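Long-range contact in beta-porphyranase B (Bacteroides plebeius, PDB 4AWD), which hydrolyses the sulfated red-seaweed polysaccharide porphyran at beta-D-galactopyranose-(1->4)-alpha-L-galactopyranose-6-sulfate linkages, releasing mostly disaccharides: residues Ala131-Leu144 with Ser236-Ala250. Numbering follows the deposited sequence.
Sequences AHYGYYETRMKASL and SAEDFHTYGCWWVDA
His132 and Tyr133 both turn ring edges onto one face of Trp247. The His132 ring is inclined 61° to the indole, with CD2 3.5 Å from Trp247 CZ2; the Tyr133 ring stands perpendicular to it, a T-shaped pair. Tyr133 CG lies anti to its carbonyl carbon (chi1 -45°), which lays one ring face against Asp249, whose CA is 3.8 Å from the ring centroid, a CH-pi contact. Gly134 opens the antiparallel pairing: its backbone angles would jam a CB against the carbonyl oxygen of Tyr133, a conformation that calls for glycine. From here to Met140, four hydrogen-bonded pairs (Gly134-Trp247, Tyr136-Cys245, Thr138-Tyr243, Met140-His241) give eight backbone bonds, the strand axes running at 171°. On the face carrying Tyr135, Glu137 and Arg139, the Tyr135 hydroxyl donates to Glu137 OE2 (2.6 Å) from above the carboxylate plane, across the side of Gly244 where a CB would clash with both groups. Arg139 bends at chi3 to lay its guanidinium flat on Phe240, while NE forms a salt bridge with Asp312, a calcium ligand. Lys141 CB covers the opposite face of that ring, 3.8 Å from its centroid and almost on the normal. Beyond the strand, Ala142 N donates to Ser236 O (2.9 Å), and one water links Met140 O, Ser236 O and Tyr243 OH. The pair belongs to the beta-sandwich of GH16 enzymes: strand 308-321 flanks 134-141, strand 252-257 flanks 241-249, and the Tyr136, Tyr243 and Cys245 side chains pack on strand 168-182, which carries the probable catalytic glutamates Glu176 and Glu181.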
ATOM      1  N   ALA A 131      -5.032  -0.081 -12.898  1.00 12.18           N
ATOM      2  CA  ALA A 131      -3.778  -0.824 -12.774  1.00 12.28           C
ATOM      3  C   ALA A 131      -4.135  -2.288 -12.596  1.00 12.43           C
ATOM      4  O   ALA A 131      -4.837  -2.634 -11.651  1.00 12.05           O
ATOM      5  CB  ALA A 131      -2.961  -0.328 -11.605  1.00 12.26           C
ATOM      6  N   HIS A 132      -3.694  -3.134 -13.532  1.00 12.74           N
ATOM      7  CA  HIS A 132      -3.957  -4.573 -13.450  1.00 13.06           C
ATOM      8  C   HIS A 132      -2.652  -5.364 -13.523  1.00 12.89           C
ATOM      9  O   HIS A 132      -1.638  -4.926 -12.962  1.00 13.05           O
ATOM     10  CB  HIS A 132      -4.955  -5.038 -14.528  1.00 13.40           C
ATOM     11  CG  HIS A 132      -5.889  -6.118 -14.058  1.00 13.92           C
ATOM     12  ND1 HIS A 132      -7.061  -6.426 -14.710  1.00 14.44           N
ATOM     13  CD2 HIS A 132      -5.843  -6.926 -12.970  1.00 14.72           C
ATOM     14  CE1 HIS A 132      -7.683  -7.395 -14.062  1.00 14.92           C
ATOM     15  NE2 HIS A 132      -6.971  -7.710 -12.997  1.00 14.61           N
ATOM     16  N   TYR A 133      -2.670  -6.510 -14.213  1.00 12.52           N
ATOM     17  CA  TYR A 133      -1.493  -7.396 -14.283  1.00 12.13           C
ATOM     18  C   TYR A 133      -0.312  -6.615 -14.814  1.00 11.98           C
ATOM     19  O   TYR A 133      -0.447  -5.800 -15.749  1.00 11.86           O
ATOM     20  CB  TYR A 133      -1.741  -8.651 -15.137  1.00 11.92           C
ATOM     21  CG  TYR A 133      -3.065  -9.329 -14.854  1.00 12.33           C
ATOM     22  CD1 TYR A 133      -3.478  -9.571 -13.548  1.00 12.30           C
ATOM     23  CD2 TYR A 133      -3.924  -9.690 -15.889  1.00 13.07           C
ATOM     24  CE1 TYR A 133      -4.689 -10.171 -13.283  1.00 12.34           C
ATOM     25  CE2 TYR A 133      -5.149 -10.309 -15.622  1.00 13.70           C
ATOM     26  CZ  TYR A 133      -5.509 -10.542 -14.313  1.00 11.77           C
ATOM     27  OH  TYR A 133      -6.705 -11.122 -14.016  1.00 12.59           O
ATOM     28  N   GLY A 134       0.835  -6.848 -14.193  1.00 11.35           N
ATOM     29  CA  GLY A 134       1.987  -5.997 -14.402  1.00 11.48           C
ATOM     30  C   GLY A 134       2.866  -5.983 -13.174  1.00 11.68           C
ATOM     31  O   GLY A 134       2.756  -6.860 -12.305  1.00 12.54           O
ATOM     32  N   TYR A 135       3.739  -4.987 -13.111  1.00 11.65           N
ATOM     33  CA  TYR A 135       4.745  -4.886 -12.065  1.00 11.84           C
ATOM     34  C   TYR A 135       4.700  -3.498 -11.416  1.00 12.28           C
ATOM     35  O   TYR A 135       4.578  -2.468 -12.094  1.00 12.57           O
ATOM     36  CB  TYR A 135       6.139  -5.178 -12.634  1.00 12.23           C
ATOM     37  CG  TYR A 135       7.214  -5.368 -11.590  1.00 11.47           C
ATOM     38  CD1 TYR A 135       7.927  -4.277 -11.089  1.00 12.56           C
ATOM     39  CD2 TYR A 135       7.509  -6.633 -11.093  1.00 11.99           C
ATOM     40  CE1 TYR A 135       8.928  -4.438 -10.108  1.00 13.15           C
ATOM     41  CE2 TYR A 135       8.510  -6.816 -10.124  1.00 12.57           C
ATOM     42  CZ  TYR A 135       9.207  -5.709  -9.630  1.00 13.53           C
ATOM     43  OH  TYR A 135      10.182  -5.877  -8.678  1.00 12.97           O
ATOM     44  N   TYR A 136       4.787  -3.487 -10.094  1.00 12.33           N
ATOM     45  CA  TYR A 136       4.600  -2.277  -9.312  1.00 12.47           C
ATOM     46  C   TYR A 136       5.659  -2.254  -8.231  1.00 12.74           C
ATOM     47  O   TYR A 136       5.918  -3.275  -7.590  1.00 12.92           O
ATOM     48  CB  TYR A 136       3.199  -2.285  -8.701  1.00 12.51           C
ATOM     49  CG  TYR A 136       2.119  -2.348  -9.762  1.00 12.31           C
ATOM     50  CD1 TYR A 136       1.589  -1.177 -10.328  1.00 10.08           C
ATOM     51  CD2 TYR A 136       1.642  -3.569 -10.209  1.00 11.22           C
ATOM     52  CE1 TYR A 136       0.633  -1.232 -11.312  1.00  9.19           C
ATOM     53  CE2 TYR A 136       0.666  -3.632 -11.196  1.00 12.15           C
ATOM     54  CZ  TYR A 136       0.169  -2.460 -11.738  1.00 10.78           C
ATOM     55  OH  TYR A 136      -0.788  -2.547 -12.720  1.00 10.63           O
ATOM     56  N   GLU A 137       6.269  -1.094  -8.016  1.00 12.64           N
ATOM     57  CA  GLU A 137       7.423  -1.031  -7.132  1.00 12.28           C
ATOM     58  C   GLU A 137       7.636   0.377  -6.622  1.00 12.25           C
ATOM     59  O   GLU A 137       7.371   1.347  -7.339  1.00 12.66           O
ATOM     60  CB  GLU A 137       8.678  -1.494  -7.886  1.00 12.41           C
ATOM     61  CG  GLU A 137       9.900  -1.713  -6.993  1.00 12.78           C
ATOM     62  CD  GLU A 137      10.878  -2.717  -7.563  1.00 12.23           C
ATOM     63  OE1 GLU A 137      11.687  -2.345  -8.444  1.00  9.80           O
ATOM     64  OE2 GLU A 137      10.826  -3.885  -7.123  1.00 13.42           O
ATOM     65  N   THR A 138       8.147   0.486  -5.398  1.00 11.50           N
ATOM     66  CA  THR A 138       8.553   1.765  -4.856  1.00 10.88           C
ATOM     67  C   THR A 138       9.891   1.636  -4.138  1.00 10.65           C
ATOM     68  O   THR A 138      10.236   0.557  -3.635  1.00 10.15           O
ATOM     69  CB  THR A 138       7.473   2.361  -3.900  1.00 11.02           C
ATOM     70  OG1 THR A 138       7.837   3.701  -3.556  1.00 12.23           O
ATOM     71  CG2 THR A 138       7.324   1.551  -2.625  1.00  9.89           C
ATOM     72  N   ARG A 139      10.646   2.740  -4.133  1.00 10.50           N
ATOM     73  CA  ARG A 139      11.819   2.916  -3.273  1.00  9.61           C
ATOM     74  C   ARG A 139      11.380   3.799  -2.100  1.00  8.56           C
ATOM     75  O   ARG A 139      11.103   4.991  -2.268  1.00  8.01           O
ATOM     76  CB  ARG A 139      12.999   3.547  -4.029  1.00 10.05           C
ATOM     77  CG  ARG A 139      14.354   3.296  -3.358  1.00 13.09           C
ATOM     78  CD  ARG A 139      15.572   3.542  -4.276  1.00 16.02           C
ATOM     79  NE  ARG A 139      16.066   4.898  -4.086  1.00 20.68           N
ATOM     80  CZ  ARG A 139      17.107   5.244  -3.336  1.00 21.30           C
ATOM     81  NH1 ARG A 139      17.846   4.334  -2.717  1.00 21.72           N
ATOM     82  NH2 ARG A 139      17.422   6.523  -3.227  1.00 23.86           N
ATOM     83  N   MET A 140      11.312   3.192  -0.916  1.00  6.83           N
ATOM     84  CA  MET A 140      10.731   3.820   0.259  1.00  5.84           C
ATOM     85  C   MET A 140      11.706   3.793   1.432  1.00  7.03           C
ATOM     86  O   MET A 140      12.437   2.815   1.642  1.00  7.93           O
ATOM     87  CB  MET A 140       9.426   3.097   0.673  1.00  2.00           C
ATOM     88  CG  MET A 140       8.688   3.740   1.846  1.00  5.95           C
ATOM     89  SD  MET A 140       7.254   2.761   2.304  1.00 10.99           S
ATOM     90  CE  MET A 140       8.074   1.372   3.125  1.00  4.09           C
ATOM     91  N   LYS A 141      11.710   4.867   2.203  1.00  8.82           N
ATOM     92  CA  LYS A 141      12.357   4.826   3.508  1.00 10.00           C
ATOM     93  C   LYS A 141      11.268   5.120   4.520  1.00  9.87           C
ATOM     94  O   LYS A 141      10.542   6.107   4.367  1.00  9.52           O
ATOM     95  CB  LYS A 141      13.513   5.844   3.591  1.00 10.45           C
ATOM     96  CG  LYS A 141      14.194   5.883   4.982  1.00 12.51           C
ATOM     97  CD  LYS A 141      15.588   6.530   4.979  1.00 15.79           C
ATOM     98  CE  LYS A 141      15.522   8.045   5.041  1.00 17.80           C
ATOM     99  NZ  LYS A 141      16.625   8.573   5.898  1.00 19.75           N
ATOM    100  N   ALA A 142      11.118   4.250   5.516  1.00 10.27           N
ATOM    101  CA  ALA A 142      10.033   4.418   6.519  1.00 10.99           C
ATOM    102  C   ALA A 142      10.325   5.556   7.477  1.00 11.08           C
ATOM    103  O   ALA A 142      11.482   5.860   7.738  1.00 10.56           O
ATOM    104  CB  ALA A 142       9.777   3.122   7.308  1.00 10.36           C
ATOM    105  N   SER A 143       9.265   6.182   7.989  1.00 12.04           N
ATOM    106  CA  SER A 143       9.395   7.161   9.067  1.00 12.67           C
ATOM    107  C   SER A 143       9.890   6.438  10.312  1.00 13.41           C
ATOM    108  O   SER A 143       9.543   5.266  10.509  1.00 13.78           O
ATOM    109  CB  SER A 143       8.052   7.830   9.350  1.00 12.66           C
ATOM    110  OG  SER A 143       7.104   6.876   9.805  1.00 12.20           O
ATOM    111  N   LEU A 144      10.718   7.112  11.120  1.00 13.91           N
ATOM    112  CA  LEU A 144      11.165   6.587  12.418  1.00 14.47           C
ATOM    113  C   LEU A 144      10.077   6.882  13.448  1.00 14.62           C
ATOM    114  O   LEU A 144      10.183   7.782  14.284  1.00 14.30           O
ATOM    115  CB  LEU A 144      12.522   7.164  12.833  1.00 14.64           C
ATOM    116  CG  LEU A 144      13.325   6.359  13.886  1.00 15.47           C
ATOM    117  CD1 LEU A 144      13.756   5.014  13.359  1.00 13.36           C
ATOM    118  CD2 LEU A 144      14.552   7.119  14.389  1.00 16.28           C
ATOM    119  N   SER A 236      13.414  -0.826   8.214  1.00 16.09           N
ATOM    120  CA  SER A 236      12.748  -0.053   7.163  1.00 16.22           C
ATOM    121  C   SER A 236      13.009   1.459   7.229  1.00 16.39           C
ATOM    122  O   SER A 236      13.001   2.133   6.209  1.00 15.59           O
ATOM    123  CB  SER A 236      11.250  -0.353   7.137  1.00 15.73           C
ATOM    124  OG  SER A 236      10.675  -0.105   8.402  1.00 16.03           O
ATOM    125  N   ALA A 237      13.274   1.970   8.427  1.00 17.24           N
ATOM    126  CA  ALA A 237      13.514   3.406   8.635  1.00 17.83           C
ATOM    127  C   ALA A 237      14.960   3.859   8.422  1.00 18.53           C
ATOM    128  O   ALA A 237      15.233   5.057   8.354  1.00 18.53           O
ATOM    129  CB  ALA A 237      13.041   3.818  10.011  1.00 17.33           C
ATOM    130  N   GLU A 238      15.886   2.915   8.318  1.00 19.59           N
ATOM    131  CA  GLU A 238      17.306   3.277   8.223  1.00 20.66           C
ATOM    132  C   GLU A 238      17.752   3.617   6.806  1.00 20.33           C
ATOM    133  O   GLU A 238      18.768   4.294   6.615  1.00 20.78           O
ATOM    134  CB  GLU A 238      18.217   2.181   8.799  1.00 20.77           C
ATOM    135  CG  GLU A 238      17.969   1.792  10.274  1.00 25.19           C
ATOM    136  CD  GLU A 238      17.762   2.976  11.238  1.00 30.41           C
ATOM    137  OE1 GLU A 238      18.203   4.117  10.953  1.00 31.57           O
ATOM    138  OE2 GLU A 238      17.138   2.755  12.307  1.00 34.57           O
ATOM    139  N   ASP A 239      17.015   3.140   5.811  1.00 19.68           N
ATOM    140  CA  ASP A 239      17.442   3.357   4.443  1.00 19.50           C
ATOM    141  C   ASP A 239      16.340   3.108   3.433  1.00 18.31           C
ATOM    142  O   ASP A 239      15.280   2.554   3.750  1.00 18.07           O
ATOM    143  CB  ASP A 239      18.660   2.475   4.121  1.00 20.38           C
ATOM    144  CG  ASP A 239      19.644   3.152   3.180  1.00 22.91           C
ATOM    145  OD1 ASP A 239      19.324   4.217   2.591  1.00 24.67           O
ATOM    146  OD2 ASP A 239      20.752   2.599   3.027  1.00 27.09           O
ATOM    147  N   PHE A 240      16.608   3.543   2.211  1.00 17.07           N
ATOM    148  CA  PHE A 240      15.695   3.344   1.112  1.00 15.50           C
ATOM    149  C   PHE A 240      15.851   1.923   0.655  1.00 15.24           C
ATOM    150  O   PHE A 240      16.964   1.415   0.539  1.00 15.57           O
ATOM    151  CB  PHE A 240      16.030   4.276  -0.047  1.00 14.83           C
ATOM    152  CG  PHE A 240      15.495   5.659   0.120  1.00 13.09           C
ATOM    153  CD1 PHE A 240      14.190   5.966  -0.280  1.00  9.77           C
ATOM    154  CD2 PHE A 240      16.298   6.665   0.663  1.00 10.34           C
ATOM    155  CE1 PHE A 240      13.689   7.241  -0.135  1.00  7.80           C
ATOM    156  CE2 PHE A 240      15.814   7.940   0.827  1.00  8.82           C
ATOM    157  CZ  PHE A 240      14.500   8.241   0.433  1.00 10.42           C
ATOM    158  N   HIS A 241      14.724   1.277   0.415  1.00 14.42           N
ATOM    159  CA  HIS A 241      14.737  -0.041  -0.168  1.00 13.79           C
ATOM    160  C   HIS A 241      13.624  -0.142  -1.183  1.00 13.14           C
ATOM    161  O   HIS A 241      12.698   0.667  -1.220  1.00 13.59           O
ATOM    162  CB  HIS A 241      14.603  -1.136   0.905  1.00 13.65           C
ATOM    163  CG  HIS A 241      15.752  -1.186   1.863  1.00 14.08           C
ATOM    164  ND1 HIS A 241      16.939  -1.823   1.570  1.00 14.59           N
ATOM    165  CD2 HIS A 241      15.892  -0.685   3.115  1.00 14.53           C
ATOM    166  CE1 HIS A 241      17.763  -1.702   2.598  1.00 14.76           C
ATOM    167  NE2 HIS A 241      17.153  -1.014   3.547  1.00 12.78           N
ATOM    168  N   THR A 242      13.715  -1.180  -1.979  1.00 12.37           N
ATOM    169  CA  THR A 242      12.838  -1.386  -3.096  1.00 12.21           C
ATOM    170  C   THR A 242      11.812  -2.451  -2.685  1.00 11.53           C
ATOM    171  O   THR A 242      12.179  -3.507  -2.164  1.00 11.26           O
ATOM    172  CB  THR A 242      13.742  -1.747  -4.330  1.00 12.26           C
ATOM    173  OG1 THR A 242      13.975  -0.559  -5.101  1.00 14.35           O
ATOM    174  CG2 THR A 242      13.167  -2.794  -5.192  1.00 11.26           C
ATOM    175  N   TYR A 243      10.531  -2.142  -2.864  1.00 11.13           N
ATOM    176  CA  TYR A 243       9.448  -3.074  -2.521  1.00 10.89           C
ATOM    177  C   TYR A 243       8.521  -3.206  -3.723  1.00 10.84           C
ATOM    178  O   TYR A 243       7.876  -2.243  -4.140  1.00 10.32           O
ATOM    179  CB  TYR A 243       8.665  -2.602  -1.289  1.00 10.89           C
ATOM    180  CG  TYR A 243       9.510  -2.372  -0.059  1.00 10.91           C
ATOM    181  CD1 TYR A 243       9.788  -3.419   0.821  1.00  9.26           C
ATOM    182  CD2 TYR A 243      10.029  -1.104   0.230  1.00 11.35           C
ATOM    183  CE1 TYR A 243      10.556  -3.224   1.954  1.00  9.22           C
ATOM    184  CE2 TYR A 243      10.821  -0.893   1.361  1.00 11.86           C
ATOM    185  CZ  TYR A 243      11.076  -1.966   2.223  1.00 10.86           C
ATOM    186  OH  TYR A 243      11.849  -1.780   3.344  1.00  9.52           O
ATOM    187  N   GLY A 244       8.471  -4.406  -4.279  1.00 10.96           N
ATOM    188  CA  GLY A 244       7.842  -4.606  -5.564  1.00 11.16           C
ATOM    189  C   GLY A 244       6.986  -5.840  -5.676  1.00 11.64           C
ATOM    190  O   GLY A 244       7.181  -6.850  -4.989  1.00 11.09           O
ATOM    191  N   CYS A 245       6.016  -5.738  -6.558  1.00 12.28           N
ATOM    192  CA  CYS A 245       5.127  -6.826  -6.820  1.00 13.73           C
ATOM    193  C   CYS A 245       5.060  -7.073  -8.319  1.00 13.56           C
ATOM    194  O   CYS A 245       4.919  -6.124  -9.103  1.00 13.17           O
ATOM    195  CB  CYS A 245       3.738  -6.455  -6.346  1.00 13.87           C
ATOM    196  SG  CYS A 245       2.617  -7.766  -6.627  1.00 20.26           S
ATOM    197  N   TRP A 246       5.160  -8.343  -8.707  1.00 13.28           N
ATOM    198  CA  TRP A 246       4.751  -8.755 -10.035  1.00 13.60           C
ATOM    199  C   TRP A 246       3.361  -9.364  -9.907  1.00 13.15           C
ATOM    200  O   TRP A 246       3.201 -10.503  -9.469  1.00 13.15           O
ATOM    201  CB  TRP A 246       5.720  -9.768 -10.650  1.00 13.33           C
ATOM    202  CG  TRP A 246       5.364 -10.160 -12.064  1.00 14.72           C
ATOM    203  CD1 TRP A 246       4.218  -9.841 -12.753  1.00 15.69           C
ATOM    204  CD2 TRP A 246       6.150 -10.961 -12.957  1.00 16.19           C
ATOM    205  NE1 TRP A 246       4.255 -10.385 -14.019  1.00 15.32           N
ATOM    206  CE2 TRP A 246       5.426 -11.079 -14.166  1.00 16.77           C
ATOM    207  CE3 TRP A 246       7.399 -11.587 -12.854  1.00 17.49           C
ATOM    208  CZ2 TRP A 246       5.912 -11.803 -15.266  1.00 18.64           C
ATOM    209  CZ3 TRP A 246       7.884 -12.299 -13.947  1.00 18.97           C
ATOM    210  CH2 TRP A 246       7.138 -12.403 -15.137  1.00 17.96           C
ATOM    211  N   TRP A 247       2.352  -8.592 -10.271  1.00 12.98           N
ATOM    212  CA  TRP A 247       0.990  -9.098 -10.245  1.00 12.52           C
ATOM    213  C   TRP A 247       0.809  -9.877 -11.552  1.00 12.53           C
ATOM    214  O   TRP A 247       0.529  -9.299 -12.596  1.00 12.34           O
ATOM    215  CB  TRP A 247       0.013  -7.935 -10.070  1.00 11.63           C
ATOM    216  CG  TRP A 247      -1.440  -8.308  -9.959  1.00 11.58           C
ATOM    217  CD1 TRP A 247      -1.981  -9.572  -9.908  1.00 10.52           C
ATOM    218  CD2 TRP A 247      -2.543  -7.397  -9.849  1.00 10.14           C
ATOM    219  NE1 TRP A 247      -3.344  -9.492  -9.795  1.00 10.59           N
ATOM    220  CE2 TRP A 247      -3.717  -8.174  -9.759  1.00  9.31           C
ATOM    221  CE3 TRP A 247      -2.649  -5.996  -9.832  1.00 10.03           C
ATOM    222  CZ2 TRP A 247      -4.981  -7.604  -9.646  1.00 10.09           C
ATOM    223  CZ3 TRP A 247      -3.911  -5.423  -9.717  1.00 11.56           C
ATOM    224  CH2 TRP A 247      -5.062  -6.229  -9.627  1.00 11.68           C
ATOM    225  N   VAL A 248       1.027 -11.190 -11.484  1.00 12.62           N
ATOM    226  CA  VAL A 248       1.200 -12.010 -12.690  1.00 12.49           C
ATOM    227  C   VAL A 248      -0.113 -12.284 -13.403  1.00 13.00           C
ATOM    228  O   VAL A 248      -0.190 -12.151 -14.627  1.00 13.43           O
ATOM    229  CB  VAL A 248       1.874 -13.365 -12.383  1.00 12.62           C
ATOM    230  CG1 VAL A 248       1.994 -14.218 -13.678  1.00 11.81           C
ATOM    231  CG2 VAL A 248       3.221 -13.155 -11.721  1.00 11.20           C
ATOM    232  N   ASP A 249      -1.127 -12.682 -12.634  1.00 13.18           N
ATOM    233  CA  ASP A 249      -2.476 -12.975 -13.147  1.00 13.95           C
ATOM    234  C   ASP A 249      -3.482 -12.951 -12.005  1.00 14.05           C
ATOM    235  O   ASP A 249      -3.162 -12.529 -10.895  1.00 15.05           O
ATOM    236  CB  ASP A 249      -2.542 -14.329 -13.892  1.00 13.20           C
ATOM    237  CG  ASP A 249      -2.064 -15.490 -13.045  1.00 13.97           C
ATOM    238  OD1 ASP A 249      -2.362 -15.539 -11.834  1.00 13.52           O
ATOM    239  OD2 ASP A 249      -1.361 -16.365 -13.592  1.00 15.12           O
ATOM    240  N   ALA A 250      -4.693 -13.416 -12.277  1.00 14.06           N
ATOM    241  CA  ALA A 250      -5.763 -13.356 -11.305  1.00 13.84           C
ATOM    242  C   ALA A 250      -5.544 -14.288 -10.127  1.00 14.02           C
ATOM    243  O   ALA A 250      -6.237 -14.162  -9.122  1.00 14.91           O
ATOM    244  CB  ALA A 250      -7.082 -13.632 -11.964  1.00 13.81           C
TER
HETATM  245  O   HOH W   1      12.547   0.726   3.566  1.00 13.40           O